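Local coordinates for flagellar brake protein YcgR (Klebsiella pneumoniae, PDB 5KEC), which binds the second messenger c-di-GMP and probably activates transcription of type 3 fimbriae genes, at residues B[45-48]-B[49-52]; B[211-214]-B[215-218]; B[20-23]-B[24-27]; B[117-120]-B[121-125]. All blocks are in the same frame, centred on the assembly; numbering follows the deposited sequence.

Contact 1: residues B[45-48]-B[49-52]; sequences RVDF and AEFH
Arg45 runs alongside His52, and Arg45 CD covers one face of the imidazole. This CD makes the CH-pi contact, sitting 3.8 Å from the centroid of the His52 ring and displaced toward the rim; nearer the backbone, Arg45 CB meets His52 CG, also at 3.8 Å. The extended arginine chain, with CG anti to the backbone N (chi1 -174°), is what carries CD out over the ring. Beneath this pair the backbone is joined by His52 N to Arg45 O, 2.8 Å. Farther along, Asp47 N donates to Glu50 O at 3.0 Å, closing the tight turn of the antiparallel hairpin made by strands 37-46 and 50-55. Ala49 is at the bend, its CB 3.8 Å from Phe48 CD1. Asp47 organises the bend with one oxygen, on which two amides converge: OD1 takes Ala49 N at 2.9 Å, an Asx turn, and also Glu50 N at 2.8 Å, the latter from the syn side and 31° out of the carboxylate plane. Val46 and Phe51 share a face of the sheet, where both meet Phe20 of helix 13-25. The Glu50 carboxylate has partners elsewhere, OE2 bonding Thr83 and OE1 pairing with Lys84.

Contact 2: residues B[211-214]-B[215-218]; sequences FRHL and DDQR
Phe211 lays one face of its ring against the first turn of the helix, where Gln217 CB stands almost on the ring normal, 3.8 Å from the centroid. Gln217 CA covers the same ring nearer its rim, and Phe211 CD1 also reaches Asp216 CB at 3.7 Å. It is thus the base of the glutamine, CA and CB, that packs on the phenylalanine. The polar half of the contact is a His-carboxylate hydrogen bond. His213 ND1 donates to Asp216 OD2 at 2.9 Å along a nearly straight path (N-H...O angle 169°); the oxygen lies in the plane of the imidazole, yet the histidine approaches from well above the carboxylate plane, the two planes being 88° apart. With CG anti to the carbonyl carbon (chi1 -38°), the His213 ring is placed where ND1 can meet Asp216. His213 is the N-cap of helix 214-234, which follows strand 199-210 in what is probably a PilZ-type beta-barrel domain. The early helical bonds are uneven: His213 O receives only weak ones from Asp216 N and Gln217 N, whereas Arg218 N to Leu214 O is short at 2.7 Å. Buried near the start of the helix, the Asp216 carboxylate would probably be somewhat stabilised by the helix dipole. A water accepts from Arg212 N at 3.0 Å. Farther out, Ile178 packs on Asp216, and Phe209 and Ile180 also touch Phe211. Arg212 NH2 is hydrogen-bonded to Asn167 OD1.

Contact 3: residues B[20-23]-B[24-27]; sequences FREE and LRKR
Lys26 curls back along the last turn of helix 13-25, its CG 3.2 Å from Glu22 O and its CE beside the Glu23 carboxylate. The firm part of this contact is the backbone. Leu24 N donates to Phe20 O at 2.9 Å and Arg25 N to Arg21 O at 3.2 Å; then the pattern frays, because Lys26 N reaches Glu22 O at 3.0 Å and also makes a weak bond to Glu23 O. A Schellman motif finishes the helix. Arg27, in the left-handed region with phi 52°, is the C-prime residue; its N bonds Leu24 O at 3.1 Å, and Thr28 N comes back to Glu23 O. Glu23 is well fixed on the inner side: its chain bends at chi2 (-56°), which turns OE1 to Thr28 OG1 and OE2 to Ser71 OG, while Lys26 NZ, 4.5 Å from Glu23 OE2 and beyond a salt bridge with it, pairs with Asp72. The outer side is much looser. Glu22 and Arg25 are joined by a long salt bridge, OE2 to NH2 at 3.8 Å, with the two planes turned 53° apart, and the Arg25 side chain is poorly ordered, so this pairing probably gives little restraint. Phe20, by contrast, turns inward, where its ring meets Phe51 and, edge-to-face, Phe78. The helix end rests on strand 37-46, with Leu43 against Phe20 and Leu24 and Val46 against Phe20 and Arg21, and the Ser71 and Asp72 bonds tether it to the end of strand 64-71 and the turn that follows.

Contact 4: residues B[117-120]-B[121-125]; sequences LRHE and HDFYC
His119 and Phe123 form the aromatic part of this contact, their rings meeting obliquely with centroids 4.9 Å apart and planes at 42°. The closest touch is His119 CE1 to Phe123 CD2, 3.5 Å, and Phe123 CE2 lies over one face of the imidazole toward its rim. The histidine ring gets there with CG between the backbone N and the carbonyl carbon (chi1 60°), which swings it inside the bend of the chain. Contacts of a methylene carbon add to this: His121 CB stands over a face of the Phe123 ring, near its rim, and approaches the ring nitrogen ND1 of His119 to 3.7 Å. Among the polar atoms, His121 N lies at the edge of the His119 ring, 3.3 Å from ND1. The local backbone bond from Phe123 N to His121 O, 3.1 Å, is weak; it closes an inverse gamma turn centred on Asp122. Outside the bend, Glu174 holds His121 ND1 by another weak hydrogen bond. The segment links strand 117-118 to strand 124-128, both paired with strand 134-142: Leu117 bonds Ile142 through the backbone, and Phe123 bonds Ile139. Leu117 and His121 pack on helix 214-234 through Leu227.

Contacts 1 and 3 belong together: their centres are 11 Å apart, and the hairpin meets the helix directly, Phe51 CD2 lying 3.6 Å from Phe20 CE2 and Val46 CG1 3.7 Å from Phe20 CB. Contacts 2 and 4 are in the other sheet region, with centres 19 Å apart and no touch, but both involve helix 214-234, at its start and farther along. Contacts 3 and 4 lie on opposite sides of the chain's centre, 42 Å between centres. No c-di-GMP is bound here, yet three contacts lie near its binding residues: the Glu23 side chain is about 8 Å from that of His70, the Phe211 side chain about 7 Å from Gly146, and the His119 side chain about 5 Å from that of Asp141. Contact 1 is away from these sites.

Contact 1: residues B[45-48]-B[49-52]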
loop_
_atom_site.group_PDB
_atom_site.type_symbol
_atom_site.label_atom_id
_atom_site.label_comp_id
_atom_site.label_asym_id
_atom_site.label_seq_id
_atom_site.Cartn_x
_atom_site.Cartn_y
_atom_site.Cartn_z
ATOM N N ARG B 45 -22.546 -6.951 0.881
ATOM C CA ARG B 45 -23.424 -6.653 2.003
ATOM C C ARG B 45 -22.987 -5.389 2.720
ATOM O O ARG B 45 -21.797 -5.149 2.905
ATOM C CB ARG B 45 -23.455 -7.824 2.986
ATOM C CG ARG B 45 -24.455 -7.657 4.112
ATOM C CD ARG B 45 -24.249 -8.699 5.202
ATOM N NE ARG B 45 -25.095 -8.430 6.360
ATOM C CZ ARG B 45 -26.327 -8.906 6.511
ATOM N NH1 ARG B 45 -26.857 -9.689 5.579
ATOM N NH2 ARG B 45 -27.027 -8.602 7.597
ATOM N N VAL B 46 -23.960 -4.580 3.116
ATOM C CA VAL B 46 -23.686 -3.358 3.856
ATOM C C VAL B 46 -24.617 -3.282 5.053
ATOM O O VAL B 46 -25.830 -3.451 4.922
ATOM C CB VAL B 46 -23.888 -2.098 2.988
ATOM C CG1 VAL B 46 -23.647 -0.843 3.815
ATOM C CG2 VAL B 46 -22.968 -2.125 1.771
ATOM N N ASP B 47 -24.047 -3.055 6.229
ATOM C CA ASP B 47 -24.855 -2.811 7.413
ATOM C C ASP B 47 -24.265 -1.649 8.201
ATOM O O ASP B 47 -23.310 -1.007 7.754
ATOM C CB ASP B 47 -24.996 -4.075 8.269
ATOM C CG ASP B 47 -23.668 -4.594 8.777
ATOM O OD1 ASP B 47 -22.893 -3.794 9.342
ATOM O OD2 ASP B 47 -23.402 -5.804 8.609
ATOM N N PHE B 48 -24.834 -1.381 9.371
ATOM C CA PHE B 48 -24.506 -0.173 10.117
ATOM C C PHE B 48 -23.037 -0.083 10.528
ATOM O O PHE B 48 -22.522 1.007 10.773
ATOM C CB PHE B 48 -25.417 -0.044 11.341
ATOM C CG PHE B 48 -25.306 -1.193 12.306
ATOM C CD1 PHE B 48 -24.535 -1.080 13.455
ATOM C CD2 PHE B 48 -25.971 -2.387 12.066
ATOM C CE1 PHE B 48 -24.429 -2.133 14.348
ATOM C CE2 PHE B 48 -25.870 -3.445 12.955
ATOM C CZ PHE B 48 -25.096 -3.316 14.099
ATOM N N ALA B 49 -22.356 -1.222 10.587
ATOM C CA ALA B 49 -21.000 -1.252 11.128
ATOM C C ALA B 49 -19.946 -1.829 10.179
ATOM O O ALA B 49 -18.751 -1.580 10.354
ATOM C CB ALA B 49 -20.987 -2.011 12.447
ATOM N N GLU B 50 -20.385 -2.593 9.181
ATOM C CA GLU B 50 -19.460 -3.351 8.343
ATOM C C GLU B 50 -19.925 -3.460 6.893
ATOM O O GLU B 50 -21.102 -3.289 6.592
ATOM C CB GLU B 50 -19.268 -4.758 8.917
ATOM C CG GLU B 50 -18.565 -4.796 10.263
ATOM C CD GLU B 50 -18.639 -6.159 10.928
ATOM O OE1 GLU B 50 -19.583 -6.924 10.622
ATOM O OE2 GLU B 50 -17.753 -6.459 11.759
ATOM N N PHE B 51 -18.984 -3.722 5.995
ATOM C CA PHE B 51 -19.328 -4.064 4.620
ATOM C C PHE B 51 -18.628 -5.356 4.258
ATOM O O PHE B 51 -17.559 -5.654 4.784
ATOM C CB PHE B 51 -18.939 -2.951 3.644
ATOM C CG PHE B 51 -17.457 -2.796 3.449
ATOM C CD1 PHE B 51 -16.797 -3.509 2.458
ATOM C CD2 PHE B 51 -16.725 -1.929 4.250
ATOM C CE1 PHE B 51 -15.428 -3.363 2.268
ATOM C CE2 PHE B 51 -15.354 -1.774 4.072
ATOM C CZ PHE B 51 -14.704 -2.498 3.081
ATOM N N HIS B 52 -19.230 -6.127 3.359
ATOM C CA HIS B 52 -18.673 -7.421 2.989
ATOM C C HIS B 52 -18.213 -7.456 1.551
ATOM O O HIS B 52 -18.774 -6.784 0.694
ATOM C CB HIS B 52 -19.709 -8.524 3.178
ATOM C CG HIS B 52 -20.112 -8.731 4.598
ATOM N ND1 HIS B 52 -20.834 -9.830 5.012
ATOM C CD2 HIS B 52 -19.892 -7.983 5.703
ATOM C CE1 HIS B 52 -21.046 -9.745 6.314
ATOM N NE2 HIS B 52 -20.485 -8.634 6.758
#

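Contact 2: residues B[211-214]-B[215-218]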
loop_
_atom_site.group_PDB
_atom_site.type_symbol
_atom_site.label_atom_id
_atom_site.label_comp_id
_atom_site.label_asym_id
_atom_site.label_seq_id
_atom_site.Cartn_x
_atom_site.Cartn_y
_atom_site.Cartn_z
ATOM N N PHE B 211 6.482 3.010 9.734
ATOM C CA PHE B 211 6.993 4.261 10.288
ATOM C C PHE B 211 6.918 4.322 11.812
ATOM O O PHE B 211 6.014 3.755 12.427
ATOM C CB PHE B 211 6.259 5.460 9.690
ATOM C CG PHE B 211 6.577 5.708 8.245
ATOM C CD1 PHE B 211 7.740 6.368 7.882
ATOM C CD2 PHE B 211 5.709 5.286 7.247
ATOM C CE1 PHE B 211 8.036 6.602 6.551
ATOM C CE2 PHE B 211 5.995 5.513 5.915
ATOM C CZ PHE B 211 7.161 6.172 5.564
ATOM N N ARG B 212 7.873 5.028 12.410
ATOM C CA ARG B 212 7.913 5.192 13.858
ATOM C C ARG B 212 7.187 6.460 14.292
ATOM O O ARG B 212 6.677 6.536 15.405
ATOM C CB ARG B 212 9.358 5.201 14.359
ATOM C CG ARG B 212 10.095 3.905 14.103
ATOM C CD ARG B 212 11.468 3.915 14.744
ATOM N NE ARG B 212 12.086 2.594 14.695
ATOM C CZ ARG B 212 13.263 2.300 15.233
ATOM N NH1 ARG B 212 13.959 3.233 15.870
ATOM N NH2 ARG B 212 13.742 1.067 15.135
ATOM N N HIS B 213 7.147 7.454 13.411
ATOM C CA HIS B 213 6.407 8.680 13.681
ATOM C C HIS B 213 5.749 9.185 12.412
ATOM O O HIS B 213 6.120 8.784 11.308
ATOM C CB HIS B 213 7.332 9.784 14.204
ATOM C CG HIS B 213 8.399 9.300 15.133
ATOM N ND1 HIS B 213 9.520 8.629 14.694
ATOM C CD2 HIS B 213 8.523 9.403 16.477
ATOM C CE1 HIS B 213 10.287 8.333 15.728
ATOM N NE2 HIS B 213 9.704 8.793 16.822
ATOM N N LEU B 214 4.782 10.082 12.569
ATOM C CA LEU B 214 4.256 10.815 11.430
ATOM C C LEU B 214 5.356 11.680 10.841
ATOM O O LEU B 214 5.404 11.899 9.636
ATOM C CB LEU B 214 3.080 11.703 11.837
ATOM C CG LEU B 214 1.686 11.080 11.772
ATOM C CD1 LEU B 214 1.514 10.055 12.881
ATOM C CD2 LEU B 214 0.619 12.165 11.851
ATOM N N ASP B 215 6.231 12.185 11.703
ATOM C CA ASP B 215 7.328 13.030 11.255
ATOM C C ASP B 215 8.163 12.303 10.210
ATOM O O ASP B 215 8.611 12.901 9.230
ATOM C CB ASP B 215 8.207 13.461 12.433
ATOM C CG ASP B 215 7.650 14.668 13.167
ATOM O OD1 ASP B 215 6.733 15.325 12.630
ATOM O OD2 ASP B 215 8.140 14.969 14.278
ATOM N N ASP B 216 8.369 11.009 10.423
ATOM C CA ASP B 216 9.126 10.202 9.476
ATOM C C ASP B 216 8.393 10.077 8.143
ATOM O O ASP B 216 8.981 10.271 7.083
ATOM C CB ASP B 216 9.428 8.823 10.063
ATOM C CG ASP B 216 10.413 8.891 11.203
ATOM O OD1 ASP B 216 11.170 9.885 11.262
ATOM O OD2 ASP B 216 10.434 7.960 12.037
ATOM N N GLN B 217 7.100 9.775 8.205
ATOM C CA GLN B 217 6.291 9.676 6.996
ATOM C C GLN B 217 6.206 11.010 6.254
ATOM O O GLN B 217 6.249 11.046 5.024
ATOM C CB GLN B 217 4.893 9.161 7.330
ATOM C CG GLN B 217 3.929 9.184 6.161
ATOM C CD GLN B 217 2.493 9.015 6.611
ATOM O OE1 GLN B 217 2.072 7.920 6.986
ATOM N NE2 GLN B 217 1.737 10.105 6.594
ATOM N N ARG B 218 6.083 12.104 6.999
ATOM C CA ARG B 218 6.039 13.426 6.383
ATOM C C ARG B 218 7.335 13.716 5.641
ATOM O O ARG B 218 7.319 14.274 4.542
ATOM C CB ARG B 218 5.787 14.514 7.425
ATOM C CG ARG B 218 4.315 14.746 7.747
ATOM C CD ARG B 218 4.134 16.090 8.443
ATOM N NE ARG B 218 2.732 16.418 8.690
ATOM C CZ ARG B 218 2.135 16.300 9.872
ATOM N NH1 ARG B 218 2.815 15.859 10.920
ATOM N NH2 ARG B 218 0.856 16.624 10.004
HETATM O O HOH W 1 10.317 5.870 10.830
#

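Contact 3: residues B[20-23]-B[24-27]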
loop_
_atom_site.group_PDB
_atom_site.type_symbol
_atom_site.label_atom_id
_atom_site.label_comp_id
_atom_site.label_asym_id
_atom_site.label_seq_id
_atom_site.Cartn_x
_atom_site.Cartn_y
_atom_site.Cartn_z
ATOM N N PHE B 20 -22.307 3.666 0.950
ATOM C CA PHE B 20 -22.043 2.245 0.744
ATOM C C PHE B 20 -23.287 1.504 0.255
ATOM O O PHE B 20 -23.214 0.705 -0.683
ATOM C CB PHE B 20 -21.453 1.596 2.002
ATOM C CG PHE B 20 -19.953 1.632 2.043
ATOM C CD1 PHE B 20 -19.281 2.824 2.256
ATOM C CD2 PHE B 20 -19.211 0.473 1.856
ATOM C CE1 PHE B 20 -17.898 2.863 2.279
ATOM C CE2 PHE B 20 -17.827 0.504 1.876
ATOM C CZ PHE B 20 -17.169 1.700 2.090
ATOM N N ARG B 21 -24.427 1.785 0.880
ATOM C CA ARG B 21 -25.687 1.162 0.491
ATOM C C ARG B 21 -26.044 1.442 -0.963
ATOM O O ARG B 21 -26.563 0.570 -1.659
ATOM C CB ARG B 21 -26.823 1.616 1.403
ATOM C CG ARG B 21 -26.731 1.084 2.823
ATOM C CD ARG B 21 -28.012 1.370 3.585
ATOM N NE ARG B 21 -27.977 0.854 4.950
ATOM C CZ ARG B 21 -28.240 -0.408 5.277
ATOM N NH1 ARG B 21 -28.545 -1.289 4.332
ATOM N NH2 ARG B 21 -28.190 -0.792 6.548
ATOM N N GLU B 22 -25.759 2.659 -1.416
ATOM C CA GLU B 22 -26.072 3.054 -2.781
ATOM C C GLU B 22 -25.156 2.361 -3.779
ATOM O O GLU B 22 -25.620 1.806 -4.777
ATOM C CB GLU B 22 -25.974 4.573 -2.935
ATOM C CG GLU B 22 -26.246 5.066 -4.344
ATOM C CD GLU B 22 -26.417 6.572 -4.410
ATOM O OE1 GLU B 22 -25.418 7.305 -4.244
ATOM O OE2 GLU B 22 -27.561 7.023 -4.623
ATOM N N GLU B 23 -23.855 2.389 -3.510
ATOM C CA GLU B 23 -22.896 1.758 -4.407
ATOM C C GLU B 23 -23.140 0.247 -4.477
ATOM O O GLU B 23 -23.005 -0.369 -5.534
ATOM C CB GLU B 23 -21.462 2.074 -3.976
ATOM C CG GLU B 23 -21.149 3.562 -3.915
ATOM C CD GLU B 23 -21.425 4.289 -5.228
ATOM O OE1 GLU B 23 -21.201 3.713 -6.312
ATOM O OE2 GLU B 23 -21.870 5.451 -5.180
ATOM N N LEU B 24 -23.514 -0.345 -3.349
ATOM C CA LEU B 24 -23.905 -1.750 -3.320
ATOM C C LEU B 24 -25.013 -2.005 -4.343
ATOM O O LEU B 24 -24.939 -2.937 -5.157
ATOM C CB LEU B 24 -24.394 -2.123 -1.921
ATOM C CG LEU B 24 -25.201 -3.416 -1.816
ATOM C CD1 LEU B 24 -24.271 -4.613 -1.751
ATOM C CD2 LEU B 24 -26.094 -3.362 -0.589
ATOM N N ARG B 25 -26.022 -1.138 -4.306
ATOM C CA ARG B 25 -27.214 -1.246 -5.140
ATOM C C ARG B 25 -26.913 -1.014 -6.617
ATOM O O ARG B 25 -27.625 -1.506 -7.493
ATOM C CB ARG B 25 -28.270 -0.249 -4.648
ATOM C CG ARG B 25 -29.516 -0.173 -5.506
ATOM C CD ARG B 25 -30.540 0.781 -4.904
ATOM N NE ARG B 25 -30.188 2.185 -5.107
ATOM C CZ ARG B 25 -30.777 3.201 -4.478
ATOM N NH1 ARG B 25 -31.743 2.968 -3.598
ATOM N NH2 ARG B 25 -30.399 4.449 -4.725
ATOM N N LYS B 26 -25.850 -0.271 -6.893
ATOM C CA LYS B 26 -25.486 0.019 -8.268
ATOM C C LYS B 26 -24.444 -0.959 -8.781
ATOM O O LYS B 26 -23.942 -0.810 -9.886
ATOM C CB LYS B 26 -24.983 1.458 -8.389
ATOM C CG LYS B 26 -26.003 2.462 -7.893
ATOM C CD LYS B 26 -25.844 3.810 -8.557
ATOM C CE LYS B 26 -24.479 4.411 -8.286
ATOM N NZ LYS B 26 -24.361 5.766 -8.893
ATOM N N ARG B 27 -24.130 -1.965 -7.970
ATOM C CA ARG B 27 -23.089 -2.931 -8.292
ATOM C C ARG B 27 -21.786 -2.240 -8.657
ATOM O O ARG B 27 -21.066 -2.690 -9.543
ATOM C CB ARG B 27 -23.525 -3.843 -9.440
ATOM C CG ARG B 27 -24.674 -4.779 -9.123
ATOM C CD ARG B 27 -24.978 -5.670 -10.331
ATOM N NE ARG B 27 -23.763 -6.320 -10.823
ATOM C CZ ARG B 27 -23.068 -5.917 -11.885
ATOM N NH1 ARG B 27 -23.472 -4.869 -12.589
ATOM N NH2 ARG B 27 -21.967 -6.565 -12.246
#

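Contact 4: residues B[117-120]-B[121-125]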
loop_
_atom_site.group_PDB
_atom_site.type_symbol
_atom_site.label_atom_id
_atom_site.label_comp_id
_atom_site.label_asym_id
_atom_site.label_seq_id
_atom_site.Cartn_x
_atom_site.Cartn_y
_atom_site.Cartn_z
ATOM N N LEU B 117 8.069 5.127 -7.275
ATOM C CA LEU B 117 8.759 6.061 -8.160
ATOM C C LEU B 117 10.256 5.780 -8.315
ATOM O O LEU B 117 10.992 5.706 -7.331
ATOM C CB LEU B 117 8.539 7.491 -7.668
ATOM C CG LEU B 117 9.151 8.633 -8.477
ATOM C CD1 LEU B 117 8.694 8.575 -9.929
ATOM C CD2 LEU B 117 8.774 9.964 -7.845
ATOM N N ARG B 118 10.698 5.631 -9.561
ATOM C CA ARG B 118 12.114 5.467 -9.876
ATOM C C ARG B 118 12.807 6.821 -9.774
ATOM O O ARG B 118 12.171 7.855 -9.960
ATOM C CB ARG B 118 12.267 4.887 -11.285
ATOM C CG ARG B 118 13.695 4.552 -11.688
ATOM C CD ARG B 118 13.730 3.807 -13.019
ATOM N NE ARG B 118 13.038 4.535 -14.082
ATOM C CZ ARG B 118 13.636 5.365 -14.933
ATOM N NH1 ARG B 118 14.943 5.575 -14.853
ATOM N NH2 ARG B 118 12.925 5.984 -15.866
ATOM N N HIS B 119 14.104 6.828 -9.472
ATOM C CA HIS B 119 14.807 8.093 -9.253
ATOM C C HIS B 119 16.304 8.013 -9.552
ATOM O O HIS B 119 16.829 6.950 -9.877
ATOM C CB HIS B 119 14.573 8.589 -7.822
ATOM C CG HIS B 119 15.051 7.638 -6.769
ATOM N ND1 HIS B 119 16.351 7.631 -6.311
ATOM C CD2 HIS B 119 14.408 6.655 -6.097
ATOM C CE1 HIS B 119 16.485 6.689 -5.393
ATOM N NE2 HIS B 119 15.321 6.081 -5.245
ATOM N N GLU B 120 16.989 9.147 -9.440
ATOM C CA GLU B 120 18.425 9.207 -9.716
ATOM C C GLU B 120 19.263 9.396 -8.445
ATOM O O GLU B 120 20.480 9.189 -8.451
ATOM C CB GLU B 120 18.726 10.318 -10.733
ATOM C CG GLU B 120 20.205 10.491 -11.062
ATOM C CD GLU B 120 20.872 11.560 -10.214
ATOM O OE1 GLU B 120 20.318 12.677 -10.129
ATOM O OE2 GLU B 120 21.942 11.285 -9.627
ATOM N N HIS B 121 18.600 9.774 -7.356
ATOM C CA HIS B 121 19.275 10.067 -6.094
ATOM C C HIS B 121 20.107 8.909 -5.530
ATOM O O HIS B 121 19.848 7.740 -5.813
ATOM C CB HIS B 121 18.265 10.549 -5.050
ATOM C CG HIS B 121 17.793 11.953 -5.269
ATOM N ND1 HIS B 121 18.404 13.043 -4.684
ATOM C CD2 HIS B 121 16.770 12.447 -6.006
ATOM C CE1 HIS B 121 17.778 14.147 -5.053
ATOM N NE2 HIS B 121 16.781 13.813 -5.853
ATOM N N ASP B 122 21.107 9.265 -4.728
ATOM C CA ASP B 122 21.995 8.307 -4.074
ATOM C C ASP B 122 21.399 7.852 -2.742
ATOM O O ASP B 122 21.906 8.203 -1.685
ATOM C CB ASP B 122 23.350 8.968 -3.805
ATOM C CG ASP B 122 24.493 8.293 -4.538
ATOM O OD1 ASP B 122 24.235 7.435 -5.409
ATOM O OD2 ASP B 122 25.659 8.635 -4.246
ATOM N N PHE B 123 20.319 7.082 -2.796
ATOM C CA PHE B 123 19.644 6.642 -1.583
ATOM C C PHE B 123 20.023 5.202 -1.284
ATOM O O PHE B 123 20.069 4.372 -2.188
ATOM C CB PHE B 123 18.124 6.750 -1.739
ATOM C CG PHE B 123 17.615 8.163 -1.899
ATOM C CD1 PHE B 123 18.412 9.252 -1.586
ATOM C CD2 PHE B 123 16.327 8.393 -2.360
ATOM C CE1 PHE B 123 17.932 10.549 -1.723
ATOM C CE2 PHE B 123 15.839 9.684 -2.506
ATOM C CZ PHE B 123 16.641 10.766 -2.184
ATOM N N TYR B 124 20.291 4.906 -0.016
ATOM C CA TYR B 124 20.671 3.555 0.387
ATOM C C TYR B 124 19.921 3.173 1.657
ATOM O O TYR B 124 19.339 4.033 2.327
ATOM C CB TYR B 124 22.187 3.461 0.629
ATOM C CG TYR B 124 23.040 3.686 -0.601
ATOM C CD1 TYR B 124 23.434 2.622 -1.402
ATOM C CD2 TYR B 124 23.459 4.967 -0.961
ATOM C CE1 TYR B 124 24.215 2.823 -2.532
ATOM C CE2 TYR B 124 24.239 5.179 -2.088
ATOM C CZ TYR B 124 24.614 4.104 -2.870
ATOM O OH TYR B 124 25.393 4.304 -3.990
ATOM N N CYS B 125 19.918 1.884 1.975
ATOM C CA CYS B 125 19.374 1.408 3.242
ATOM C C CYS B 125 20.400 0.512 3.918
ATOM O O CYS B 125 20.852 -0.480 3.334
ATOM C CB CYS B 125 18.079 0.633 3.025
ATOM S SG CYS B 125 17.431 -0.132 4.527
#